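Local structure of minor capsid protein VP1 (Human bocavirus 3, 5US7) at residues G47-F50 and V55-K58; P509-D514 and D526-V531; H198-M203 and K211-Q216; G319-G324 and S329-V334. The protein builds the T=1 icosahedral capsid of human bocavirus 3, sixty copies of its beta-rich capsid fold assembling into one closed shell. All blocks are in the same frame, centred on the assembly; numbering follows the deposited sequence.

Interaction 1: residues G47-F50 and V55-K58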
loop_
_atom_site.group_PDB
_atom_site.type_symbol
_atom_site.label_atom_id
_atom_site.label_comp_id
_atom_site.label_asym_id
_atom_site.label_seq_id
_atom_site.Cartn_x
_atom_site.Cartn_y
_atom_site.Cartn_z
ATOM N N GLY A 47 -42.001 -47.227 -70.230
ATOM C CA GLY A 47 -42.398 -48.082 -69.135
ATOM C C GLY A 47 -43.256 -47.369 -68.113
ATOM O O GLY A 47 -43.095 -46.177 -67.842
ATOM N N SER A 48 -44.163 -48.121 -67.512
ATOM C CA SER A 48 -45.043 -47.612 -66.478
ATOM C C SER A 48 -44.527 -48.020 -65.111
ATOM O O SER A 48 -43.940 -49.089 -64.942
ATOM C CB SER A 48 -46.462 -48.129 -66.659
ATOM O OG SER A 48 -47.290 -47.675 -65.610
ATOM N N TYR A 49 -44.742 -47.149 -64.136
ATOM C CA TYR A 49 -44.289 -47.381 -62.774
ATOM C C TYR A 49 -45.462 -47.171 -61.831
ATOM O O TYR A 49 -45.947 -46.047 -61.684
ATOM C CB TYR A 49 -43.126 -46.459 -62.438
ATOM C CG TYR A 49 -42.694 -46.548 -61.012
ATOM C CD1 TYR A 49 -42.018 -47.659 -60.546
ATOM C CD2 TYR A 49 -42.940 -45.513 -60.131
ATOM C CE1 TYR A 49 -41.620 -47.745 -59.241
ATOM C CE2 TYR A 49 -42.538 -45.587 -58.824
ATOM C CZ TYR A 49 -41.879 -46.706 -58.382
ATOM O OH TYR A 49 -41.474 -46.784 -57.071
ATOM N N PHE A 50 -45.902 -48.244 -61.185
ATOM C CA PHE A 50 -47.071 -48.232 -60.322
ATOM C C PHE A 50 -46.682 -48.083 -58.862
ATOM O O PHE A 50 -45.738 -48.716 -58.389
ATOM C CB PHE A 50 -47.874 -49.515 -60.487
ATOM C CG PHE A 50 -48.592 -49.611 -61.784
ATOM C CD1 PHE A 50 -49.892 -49.190 -61.892
ATOM C CD2 PHE A 50 -47.961 -50.093 -62.901
ATOM C CE1 PHE A 50 -50.557 -49.272 -63.078
ATOM C CE2 PHE A 50 -48.622 -50.172 -64.089
ATOM C CZ PHE A 50 -49.921 -49.761 -64.178
ATOM N N VAL A 55 -49.312 -43.314 -60.429
ATOM C CA VAL A 55 -48.751 -44.115 -61.504
ATOM C C VAL A 55 -48.051 -43.173 -62.466
ATOM O O VAL A 55 -48.542 -42.074 -62.735
ATOM C CB VAL A 55 -49.838 -44.925 -62.234
ATOM C CG1 VAL A 55 -49.260 -45.653 -63.415
ATOM C CG2 VAL A 55 -50.483 -45.893 -61.285
ATOM N N ILE A 56 -46.901 -43.592 -62.973
ATOM C CA ILE A 56 -46.126 -42.806 -63.919
ATOM C C ILE A 56 -46.000 -43.609 -65.196
ATOM O O ILE A 56 -45.383 -44.677 -65.198
ATOM C CB ILE A 56 -44.740 -42.461 -63.371
ATOM C CG1 ILE A 56 -44.862 -41.614 -62.117
ATOM C CG2 ILE A 56 -43.959 -41.712 -64.403
ATOM C CD1 ILE A 56 -43.562 -41.437 -61.415
ATOM N N THR A 57 -46.575 -43.106 -66.277
ATOM C CA THR A 57 -46.427 -43.718 -67.587
ATOM C C THR A 57 -45.484 -42.880 -68.430
ATOM O O THR A 57 -45.680 -41.673 -68.575
ATOM C CB THR A 57 -47.770 -43.865 -68.295
ATOM O OG1 THR A 57 -48.403 -42.591 -68.382
ATOM C CG2 THR A 57 -48.659 -44.822 -67.548
ATOM N N LYS A 58 -44.468 -43.529 -68.981
ATOM C CA LYS A 58 -43.446 -42.889 -69.788
ATOM C C LYS A 58 -43.519 -43.469 -71.187
ATOM O O LYS A 58 -43.551 -44.687 -71.351
ATOM C CB LYS A 58 -42.073 -43.120 -69.181
ATOM C CG LYS A 58 -41.919 -42.490 -67.830
ATOM C CD LYS A 58 -40.561 -42.756 -67.239
ATOM C CE LYS A 58 -40.356 -44.235 -66.981
ATOM N NZ LYS A 58 -41.314 -44.779 -65.979
#
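Tyr49 and Ile56 form the central hydrogen-bonded pair of an antiparallel hairpin: Tyr49 N donates a hydrogen bond to Ile56 O at 2.8 Å, and Ile56 N donates one to Tyr49 O at 2.9 Å. Nearer the open end, Gly47 O takes two donors from one residue. Lys58 N reaches it at 3.2 Å over a bent path, while Lys58 NZ, 2.9 Å from Gly47 O, comes from the opposite face of the carbonyl plane. The lysine achieves this by running straight at chi2 and then turning twice, at chi3 (-64°) and again at chi4, which curls the ammonium back over the neighbouring strand.

Packing contacts occupy both faces of the hairpin. Beside Phe50, Val55 sets CG1 over one face of the ring, 4.0 Å from the Phe50 centroid and 20° off its normal, a CH-pi contact; the two side chains lie alongside each other. Farther along this face Ser48 OG lies 3.7 Å from Thr57 CG2. On the other face Tyr49 CD2 meets Ile56 CD1 obliquely.

Strand 55-58 bonds in turn to strand 466-482, and Thr57 OG1 to Trp478 NE1, so 47-50 is an edge addition to the jelly-roll sheet, as in other parvovirus capsids. A carbonyl approached by an ammonium and, more loosely, by a backbone amide is probably more polarised than its neighbours, and ties the lysine tail to the hairpin.

Interaction 2: residues P509-D514 and D526-V531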
loop_
_atom_site.group_PDB
_atom_site.type_symbol
_atom_site.label_atom_id
_atom_site.label_comp_id
_atom_site.label_asym_id
_atom_site.label_seq_id
_atom_site.Cartn_x
_atom_site.Cartn_y
_atom_site.Cartn_z
ATOM N N PRO A 509 -52.791 -64.309 -80.371
ATOM C CA PRO A 509 -53.947 -63.659 -79.737
ATOM C C PRO A 509 -54.127 -62.177 -80.001
ATOM O O PRO A 509 -53.485 -61.588 -80.868
ATOM C CB PRO A 509 -53.687 -63.893 -78.248
ATOM C CG PRO A 509 -52.250 -63.904 -78.145
ATOM C CD PRO A 509 -51.740 -64.573 -79.375
ATOM N N THR A 510 -55.018 -61.576 -79.208
ATOM C CA THR A 510 -55.612 -60.285 -79.536
ATOM C C THR A 510 -54.580 -59.173 -79.623
ATOM O O THR A 510 -54.467 -58.505 -80.647
ATOM C CB THR A 510 -56.683 -59.930 -78.511
ATOM O OG1 THR A 510 -57.768 -60.858 -78.620
ATOM C CG2 THR A 510 -57.189 -58.534 -78.745
ATOM N N TYR A 511 -53.842 -58.921 -78.561
ATOM C CA TYR A 511 -52.975 -57.752 -78.577
ATOM C C TYR A 511 -51.582 -58.033 -79.109
ATOM O O TYR A 511 -50.703 -57.186 -78.952
ATOM C CB TYR A 511 -52.887 -57.119 -77.194
ATOM C CG TYR A 511 -54.137 -56.378 -76.804
ATOM C CD1 TYR A 511 -54.338 -55.074 -77.209
ATOM C CD2 TYR A 511 -55.109 -56.973 -76.028
ATOM C CE1 TYR A 511 -55.462 -54.391 -76.864
ATOM C CE2 TYR A 511 -56.241 -56.292 -75.674
ATOM C CZ TYR A 511 -56.411 -55.000 -76.096
ATOM O OH TYR A 511 -57.542 -54.310 -75.746
ATOM N N HIS A 512 -51.337 -59.199 -79.699
ATOM C CA HIS A 512 -49.944 -59.582 -79.838
ATOM C C HIS A 512 -49.253 -58.957 -81.047
ATOM O O HIS A 512 -48.732 -57.851 -80.920
ATOM C CB HIS A 512 -49.857 -61.099 -79.921
ATOM C CG HIS A 512 -48.522 -61.637 -79.542
ATOM N ND1 HIS A 512 -47.440 -61.615 -80.389
ATOM C CD2 HIS A 512 -48.091 -62.198 -78.392
ATOM C CE1 HIS A 512 -46.399 -62.146 -79.778
ATOM N NE2 HIS A 512 -46.767 -62.508 -78.564
ATOM N N VAL A 513 -49.349 -59.581 -82.227
ATOM C CA VAL A 513 -48.650 -59.212 -83.469
ATOM C C VAL A 513 -48.984 -60.272 -84.515
ATOM O O VAL A 513 -49.302 -61.409 -84.165
ATOM C CB VAL A 513 -47.120 -59.076 -83.267
ATOM C CG1 VAL A 513 -46.361 -59.324 -84.529
ATOM C CG2 VAL A 513 -46.751 -57.668 -82.912
ATOM N N ASP A 514 -48.893 -59.928 -85.797
ATOM C CA ASP A 514 -49.212 -60.819 -86.900
ATOM C C ASP A 514 -47.931 -61.420 -87.489
ATOM O O ASP A 514 -46.850 -61.333 -86.907
ATOM C CB ASP A 514 -50.053 -60.072 -87.931
ATOM C CG ASP A 514 -50.681 -60.987 -88.953
ATOM O OD1 ASP A 514 -50.542 -62.218 -88.811
ATOM O OD2 ASP A 514 -51.309 -60.476 -89.902
ATOM N N ASP A 526 -65.820 -57.216 -74.333
ATOM C CA ASP A 526 -65.339 -56.238 -73.379
ATOM C C ASP A 526 -63.831 -56.146 -73.389
ATOM O O ASP A 526 -63.255 -55.463 -72.555
ATOM C CB ASP A 526 -65.828 -56.581 -71.973
ATOM C CG ASP A 526 -67.318 -56.374 -71.806
ATOM O OD1 ASP A 526 -67.929 -55.703 -72.662
ATOM O OD2 ASP A 526 -67.878 -56.876 -70.811
ATOM N N MET A 527 -63.171 -56.863 -74.292
ATOM C CA MET A 527 -61.770 -56.558 -74.520
ATOM C C MET A 527 -61.675 -55.112 -74.983
ATOM O O MET A 527 -62.571 -54.605 -75.657
ATOM C CB MET A 527 -61.153 -57.533 -75.526
ATOM C CG MET A 527 -61.663 -57.438 -76.935
ATOM S SD MET A 527 -61.150 -58.814 -77.981
ATOM C CE MET A 527 -62.487 -59.965 -77.723
ATOM N N CYS A 528 -60.573 -54.455 -74.625
ATOM C CA CYS A 528 -60.394 -53.018 -74.397
ATOM C C CYS A 528 -60.681 -52.666 -72.943
ATOM O O CYS A 528 -60.364 -51.559 -72.520
ATOM C CB CYS A 528 -61.260 -52.126 -75.306
ATOM S SG CYS A 528 -60.953 -52.242 -77.077
ATOM N N PHE A 529 -61.248 -53.584 -72.170
ATOM C CA PHE A 529 -61.348 -53.570 -70.715
ATOM C C PHE A 529 -62.006 -52.326 -70.133
ATOM O O PHE A 529 -61.344 -51.553 -69.448
ATOM C CB PHE A 529 -59.961 -53.743 -70.111
ATOM C CG PHE A 529 -59.341 -55.068 -70.404
ATOM C CD1 PHE A 529 -60.107 -56.134 -70.817
ATOM C CD2 PHE A 529 -57.984 -55.254 -70.257
ATOM C CE1 PHE A 529 -59.540 -57.350 -71.081
ATOM C CE2 PHE A 529 -57.416 -56.467 -70.518
ATOM C CZ PHE A 529 -58.192 -57.515 -70.930
ATOM N N PRO A 530 -63.302 -52.126 -70.332
ATOM C CA PRO A 530 -63.958 -50.932 -69.789
ATOM C C PRO A 530 -63.710 -50.764 -68.297
ATOM O O PRO A 530 -63.538 -51.737 -67.561
ATOM C CB PRO A 530 -65.442 -51.198 -70.052
ATOM C CG PRO A 530 -65.494 -52.381 -70.933
ATOM C CD PRO A 530 -64.145 -52.786 -71.329
ATOM N N VAL A 531 -63.673 -49.514 -67.851
ATOM C CA VAL A 531 -63.790 -49.245 -66.423
ATOM C C VAL A 531 -65.244 -49.403 -65.998
ATOM O O VAL A 531 -66.150 -49.482 -66.828
ATOM C CB VAL A 531 -63.254 -47.856 -66.050
ATOM C CG1 VAL A 531 -61.800 -47.726 -66.433
ATOM C CG2 VAL A 531 -64.094 -46.790 -66.670
#
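Thr510 and Tyr511 form the corners of a type I turn from Pro509 to His512, and face Met527 and Cys528, the corners of a type II turn from Asp526 to Phe529 closed by Phe529 N to Asp526 O at 2.8 Å; Thr510 CA and Met527 CA are 8.8 Å apart. The gap is bridged by side chains, one of them reaching the opposite backbone.

Met527 presents its sulfur to the fork of Thr510, with SD 4.0 Å from OG1 and equally far from CG2, the two side chains crossing at a slant. The threonine hydroxyl has a stronger partner in Gly500 N. Tyr511, its CG anti to the carbonyl carbon (chi1 -74°), extends its ring so that OH stands 3.2 Å from Cys528 N, which lies at the ring edge near its plane. The same OH is 3.4 Å from Cys528 CA.

Both turns belong to the C-terminal arm after strand 466-482. Tyr511 also packs on Pro109 of helix 109-116 and on Arg489 of a neighbouring subunit, a residue of the probable nuclear localization signal. The contact is small and buried, a thioether against a threonine and a phenol end beside a backbone amide, and the turns probably owe much of their placement to such outside partners.

Interaction 3: residues H198-M203 and K211-Q216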
loop_
_atom_site.group_PDB
_atom_site.type_symbol
_atom_site.label_atom_id
_atom_site.label_comp_id
_atom_site.label_asym_id
_atom_site.label_seq_id
_atom_site.Cartn_x
_atom_site.Cartn_y
_atom_site.Cartn_z
ATOM N N HIS A 198 -69.962 -21.796 -92.846
ATOM C CA HIS A 198 -69.925 -21.406 -94.251
ATOM C C HIS A 198 -71.279 -20.887 -94.710
ATOM O O HIS A 198 -71.360 -19.842 -95.362
ATOM C CB HIS A 198 -69.467 -22.574 -95.107
ATOM C CG HIS A 198 -69.275 -22.219 -96.544
ATOM N ND1 HIS A 198 -70.309 -22.214 -97.452
ATOM C CD2 HIS A 198 -68.174 -21.828 -97.225
ATOM C CE1 HIS A 198 -69.850 -21.854 -98.636
ATOM N NE2 HIS A 198 -68.557 -21.613 -98.524
ATOM N N GLU A 199 -72.349 -21.593 -94.372
ATOM C CA GLU A 199 -73.655 -20.965 -94.316
ATOM C C GLU A 199 -73.587 -19.853 -93.285
ATOM O O GLU A 199 -72.700 -19.845 -92.436
ATOM C CB GLU A 199 -74.712 -21.991 -93.924
ATOM C CG GLU A 199 -74.956 -23.040 -94.974
ATOM C CD GLU A 199 -75.588 -22.445 -96.197
ATOM O OE1 GLU A 199 -76.487 -21.612 -96.006
ATOM O OE2 GLU A 199 -75.189 -22.785 -97.331
ATOM N N LEU A 200 -74.506 -18.890 -93.368
ATOM C CA LEU A 200 -74.367 -17.740 -92.479
ATOM C C LEU A 200 -73.042 -17.050 -92.764
ATOM O O LEU A 200 -72.062 -17.312 -92.063
ATOM C CB LEU A 200 -74.428 -18.129 -90.998
ATOM C CG LEU A 200 -75.721 -18.345 -90.224
ATOM C CD1 LEU A 200 -76.441 -19.573 -90.706
ATOM C CD2 LEU A 200 -75.383 -18.482 -88.756
ATOM N N ALA A 201 -73.015 -16.159 -93.761
ATOM C CA ALA A 201 -71.851 -15.731 -94.538
ATOM C C ALA A 201 -71.478 -16.700 -95.646
ATOM O O ALA A 201 -70.299 -17.011 -95.831
ATOM C CB ALA A 201 -70.626 -15.519 -93.651
ATOM N N GLU A 202 -72.478 -17.184 -96.375
ATOM C CA GLU A 202 -72.228 -17.876 -97.631
ATOM C C GLU A 202 -71.319 -17.017 -98.531
ATOM O O GLU A 202 -70.273 -17.512 -98.943
ATOM C CB GLU A 202 -73.541 -18.229 -98.343
ATOM C CG GLU A 202 -74.436 -19.227 -97.661
ATOM C CD GLU A 202 -75.783 -19.286 -98.342
ATOM O OE1 GLU A 202 -76.104 -18.340 -99.086
ATOM O OE2 GLU A 202 -76.504 -20.282 -98.178
ATOM N N MET A 203 -71.660 -15.762 -98.863
ATOM C CA MET A 203 -72.971 -15.131 -98.699
ATOM C C MET A 203 -73.587 -15.065 -100.089
ATOM O O MET A 203 -72.867 -14.916 -101.075
ATOM C CB MET A 203 -72.868 -13.740 -98.083
ATOM C CG MET A 203 -72.289 -12.702 -99.014
ATOM S SD MET A 203 -71.839 -11.189 -98.167
ATOM C CE MET A 203 -70.192 -11.618 -97.633
ATOM N N LYS A 211 -73.409 -10.817 -94.464
ATOM C CA LYS A 211 -72.257 -9.965 -94.736
ATOM C C LYS A 211 -71.616 -9.475 -93.448
ATOM O O LYS A 211 -70.388 -9.395 -93.354
ATOM C CB LYS A 211 -72.659 -8.785 -95.610
ATOM C CG LYS A 211 -71.490 -7.895 -95.979
ATOM C CD LYS A 211 -71.889 -6.847 -96.992
ATOM C CE LYS A 211 -70.718 -5.953 -97.337
ATOM N NZ LYS A 211 -70.361 -5.059 -96.209
ATOM N N ALA A 212 -72.424 -9.139 -92.447
ATOM C CA ALA A 212 -71.862 -8.780 -91.153
ATOM C C ALA A 212 -71.205 -9.975 -90.484
ATOM O O ALA A 212 -70.220 -9.813 -89.760
ATOM C CB ALA A 212 -72.945 -8.200 -90.250
ATOM N N ILE A 213 -71.734 -11.177 -90.707
ATOM C CA ILE A 213 -71.105 -12.371 -90.158
ATOM C C ILE A 213 -69.846 -12.716 -90.935
ATOM O O ILE A 213 -68.880 -13.225 -90.365
ATOM C CB ILE A 213 -72.104 -13.540 -90.147
ATOM C CG1 ILE A 213 -73.240 -13.258 -89.171
ATOM C CG2 ILE A 213 -71.421 -14.831 -89.770
ATOM C CD1 ILE A 213 -74.366 -14.263 -89.249
ATOM N N ALA A 214 -69.828 -12.459 -92.241
ATOM C CA ALA A 214 -68.621 -12.717 -93.016
ATOM C C ALA A 214 -67.527 -11.739 -92.652
ATOM O O ALA A 214 -66.352 -12.103 -92.574
ATOM C CB ALA A 214 -68.918 -12.620 -94.505
ATOM N N LEU A 215 -67.901 -10.495 -92.427
ATOM C CA LEU A 215 -66.916 -9.441 -92.308
ATOM C C LEU A 215 -66.260 -9.484 -90.941
ATOM O O LEU A 215 -65.106 -9.075 -90.787
ATOM C CB LEU A 215 -67.616 -8.120 -92.585
ATOM C CG LEU A 215 -66.791 -6.948 -93.025
ATOM C CD1 LEU A 215 -66.116 -7.361 -94.302
ATOM C CD2 LEU A 215 -67.769 -5.879 -93.318
ATOM N N GLN A 216 -66.983 -9.985 -89.951
ATOM C CA GLN A 216 -66.396 -10.450 -88.705
ATOM C C GLN A 216 -66.006 -11.906 -88.851
ATOM O O GLN A 216 -66.876 -12.776 -88.894
ATOM C CB GLN A 216 -67.393 -10.340 -87.561
ATOM C CG GLN A 216 -67.610 -9.012 -86.942
ATOM C CD GLN A 216 -68.718 -9.099 -85.931
ATOM O OE1 GLN A 216 -69.726 -9.758 -86.166
ATOM N NE2 GLN A 216 -68.490 -8.543 -84.757
#
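Ala201 and Ala214 meet methyl to methyl where a loop packs against the short helix 210-215, in the long loop region between strands 185-190 and 228-230 of the capsid jelly roll. The two CB atoms are 3.5 Å apart, and their alpha carbons only 4.7 Å: with nothing larger than methyl groups between them, loop and helix backbones come close.

On one flank of this pair stands Ile213. Its CG2 branch faces the loop and rests 3.4 Å from Leu200 O and 4.0 Å from Ala201 CB. The other branch ends in CD1 alongside Leu200 CB, so both branches bear on the same side of Leu200 and Ala201.

The other flank belongs to Met203, which lies across the helix and runs past Lys211 at an angle. Its CG is wedged between the backbone N and the carbonyl carbon (chi1 72°), the chain then runs out extended, and SD settles 3.6 Å from Lys211 CB. Only the near end of that lysine takes part, since its alkyl chain heads away from the loop.

Neighbouring subunits close over the contact. Met203 packs on Ile501 and Lys211 on Leu499 of one copy, while Gln216, just past the helix, hydrogen-bonds through NE2 to Thr533 O of another. Lys211 and Ala214, three residues apart, present neighbouring positions on the helix, and the SD-CE end of the methionine touches both: a bend at chi3 (86°) turns CE toward Ala214 while it stays near Lys211 CA, leaving Met203 CE 3.5 Å from Ala214 CB.

Interaction 4: residues G319-G324 and S329-V334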
loop_
_atom_site.group_PDB
_atom_site.type_symbol
_atom_site.label_atom_id
_atom_site.label_comp_id
_atom_site.label_asym_id
_atom_site.label_seq_id
_atom_site.Cartn_x
_atom_site.Cartn_y
_atom_site.Cartn_z
ATOM N N GLY A 319 -77.521 -25.861 -83.421
ATOM C CA GLY A 319 -77.085 -24.894 -84.403
ATOM C C GLY A 319 -77.526 -23.493 -84.046
ATOM O O GLY A 319 -78.091 -23.251 -82.980
ATOM N N VAL A 320 -77.241 -22.562 -84.953
ATOM C CA VAL A 320 -77.569 -21.152 -84.781
ATOM C C VAL A 320 -78.082 -20.612 -86.107
ATOM O O VAL A 320 -77.438 -20.791 -87.144
ATOM C CB VAL A 320 -76.356 -20.336 -84.289
ATOM C CG1 VAL A 320 -75.985 -20.735 -82.883
ATOM C CG2 VAL A 320 -75.164 -20.554 -85.194
ATOM N N ASP A 321 -79.241 -19.958 -86.082
ATOM C CA ASP A 321 -79.864 -19.451 -87.305
ATOM C C ASP A 321 -80.509 -18.089 -87.090
ATOM O O ASP A 321 -81.713 -17.994 -86.830
ATOM C CB ASP A 321 -80.879 -20.455 -87.851
ATOM C CG ASP A 321 -81.902 -20.867 -86.819
ATOM O OD1 ASP A 321 -81.725 -20.505 -85.638
ATOM O OD2 ASP A 321 -82.882 -21.546 -87.187
ATOM N N PRO A 322 -79.740 -17.007 -87.209
ATOM C CA PRO A 322 -80.335 -15.670 -87.108
ATOM C C PRO A 322 -81.374 -15.448 -88.196
ATOM O O PRO A 322 -81.397 -16.130 -89.223
ATOM C CB PRO A 322 -79.137 -14.734 -87.292
ATOM C CG PRO A 322 -77.956 -15.555 -86.921
ATOM C CD PRO A 322 -78.287 -16.935 -87.413
ATOM N N GLU A 323 -82.253 -14.480 -87.958
ATOM C CA GLU A 323 -83.261 -14.148 -88.953
ATOM C C GLU A 323 -82.652 -13.286 -90.049
ATOM O O GLU A 323 -81.651 -12.594 -89.842
ATOM C CB GLU A 323 -84.452 -13.428 -88.321
ATOM C CG GLU A 323 -84.186 -12.002 -87.874
ATOM C CD GLU A 323 -83.525 -11.918 -86.518
ATOM O OE1 GLU A 323 -83.186 -12.979 -85.952
ATOM O OE2 GLU A 323 -83.356 -10.787 -86.012
ATOM N N GLY A 324 -83.268 -13.335 -91.225
ATOM C CA GLY A 324 -82.730 -12.634 -92.372
ATOM C C GLY A 324 -81.394 -13.167 -92.827
ATOM O O GLY A 324 -80.604 -12.426 -93.414
ATOM N N SER A 329 -79.387 -24.032 -98.451
ATOM C CA SER A 329 -79.385 -25.465 -98.204
ATOM C C SER A 329 -79.822 -25.780 -96.777
ATOM O O SER A 329 -79.831 -24.922 -95.893
ATOM C CB SER A 329 -77.994 -26.042 -98.459
ATOM O OG SER A 329 -77.956 -27.427 -98.173
ATOM N N GLY A 330 -80.187 -27.042 -96.565
ATOM C CA GLY A 330 -80.948 -27.448 -95.401
ATOM C C GLY A 330 -80.227 -27.442 -94.069
ATOM O O GLY A 330 -79.154 -26.853 -93.924
ATOM N N ARG A 331 -80.833 -28.113 -93.087
ATOM C CA ARG A 331 -80.455 -27.941 -91.689
ATOM C C ARG A 331 -79.038 -28.418 -91.403
ATOM O O ARG A 331 -78.432 -27.987 -90.416
ATOM C CB ARG A 331 -81.452 -28.682 -90.800
ATOM C CG ARG A 331 -81.278 -28.435 -89.323
ATOM C CD ARG A 331 -81.427 -26.959 -89.072
ATOM N NE ARG A 331 -82.710 -26.488 -89.573
ATOM C CZ ARG A 331 -83.072 -25.214 -89.617
ATOM N NH1 ARG A 331 -82.248 -24.273 -89.183
ATOM N NH2 ARG A 331 -84.262 -24.883 -90.095
ATOM N N ALA A 332 -78.497 -29.300 -92.243
ATOM C CA ALA A 332 -77.176 -29.858 -91.973
ATOM C C ALA A 332 -76.113 -28.771 -91.897
ATOM O O ALA A 332 -75.321 -28.735 -90.951
ATOM C CB ALA A 332 -76.815 -30.885 -93.042
ATOM N N GLY A 333 -76.086 -27.868 -92.879
ATOM C CA GLY A 333 -75.055 -26.848 -92.924
ATOM C C GLY A 333 -75.082 -25.881 -91.761
ATOM O O GLY A 333 -74.049 -25.290 -91.434
ATOM N N VAL A 334 -76.239 -25.703 -91.132
ATOM C CA VAL A 334 -76.350 -24.736 -90.048
ATOM C C VAL A 334 -75.838 -25.302 -88.729
ATOM O O VAL A 334 -75.318 -24.558 -87.891
ATOM C CB VAL A 334 -77.810 -24.273 -89.939
ATOM C CG1 VAL A 334 -77.996 -23.352 -88.763
ATOM C CG2 VAL A 334 -78.232 -23.587 -91.218
#
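Val334 lays its CG1 methyl against the backbone of segment 319-324, over the carbonyl oxygen of Val320. That branch stands anti to the valine's own backbone N (chi1 176°), which directs it across the gap, where it also comes within 4.2 Å of Asp321 CB. The backbones themselves approach most closely at Gly319, whose CA lies 3.9 Å from Val334 O.

Beside this packing runs a charged link. Arg331 is bent at chi2 and chi3, and the folded chain brings NH1 to within 3.4 Å of Asp321 OD2. Only this oxygen and this nitrogen are paired in the salt bridge, which is a long one, and with the carboxylate and guanidinium planes 88° apart it is not a flat, two-pronged pairing. The arginine has a further partner in Tyr384 of a neighbouring subunit, through a cation-pi contact, and Asp321 packs on that same tyrosine.

The contact joins the two ends of a short connection at a subunit boundary. On one side lies the short, weakly bonded helix 331-334; on the other, Gly319 and Val320 pair antiparallel with a strand of the neighbouring subunit, carrying the sheet across the interface.

The four contacts fall into two pairs on opposite sides of the chain's centre. Interactions 3 and 4, with centres 12 Å apart, touch directly: Leu200 CD2 of the helix-packed loop lies 3.5 Å from Val320 O, and both contacts border the same neighbouring subunit. Interactions 1 and 2 are 20 Å apart between centres and do not touch, but share helix 109-116 as a neighbour. Between the pairs the centres are 43 to 49 Å apart. Assembly brings the distant regions together: Pro509 of interaction 2 packs on Ala214 of a neighbouring subunit, a residue that belongs to interaction 3 in its own chain. Their common setting is thus the capsid shell.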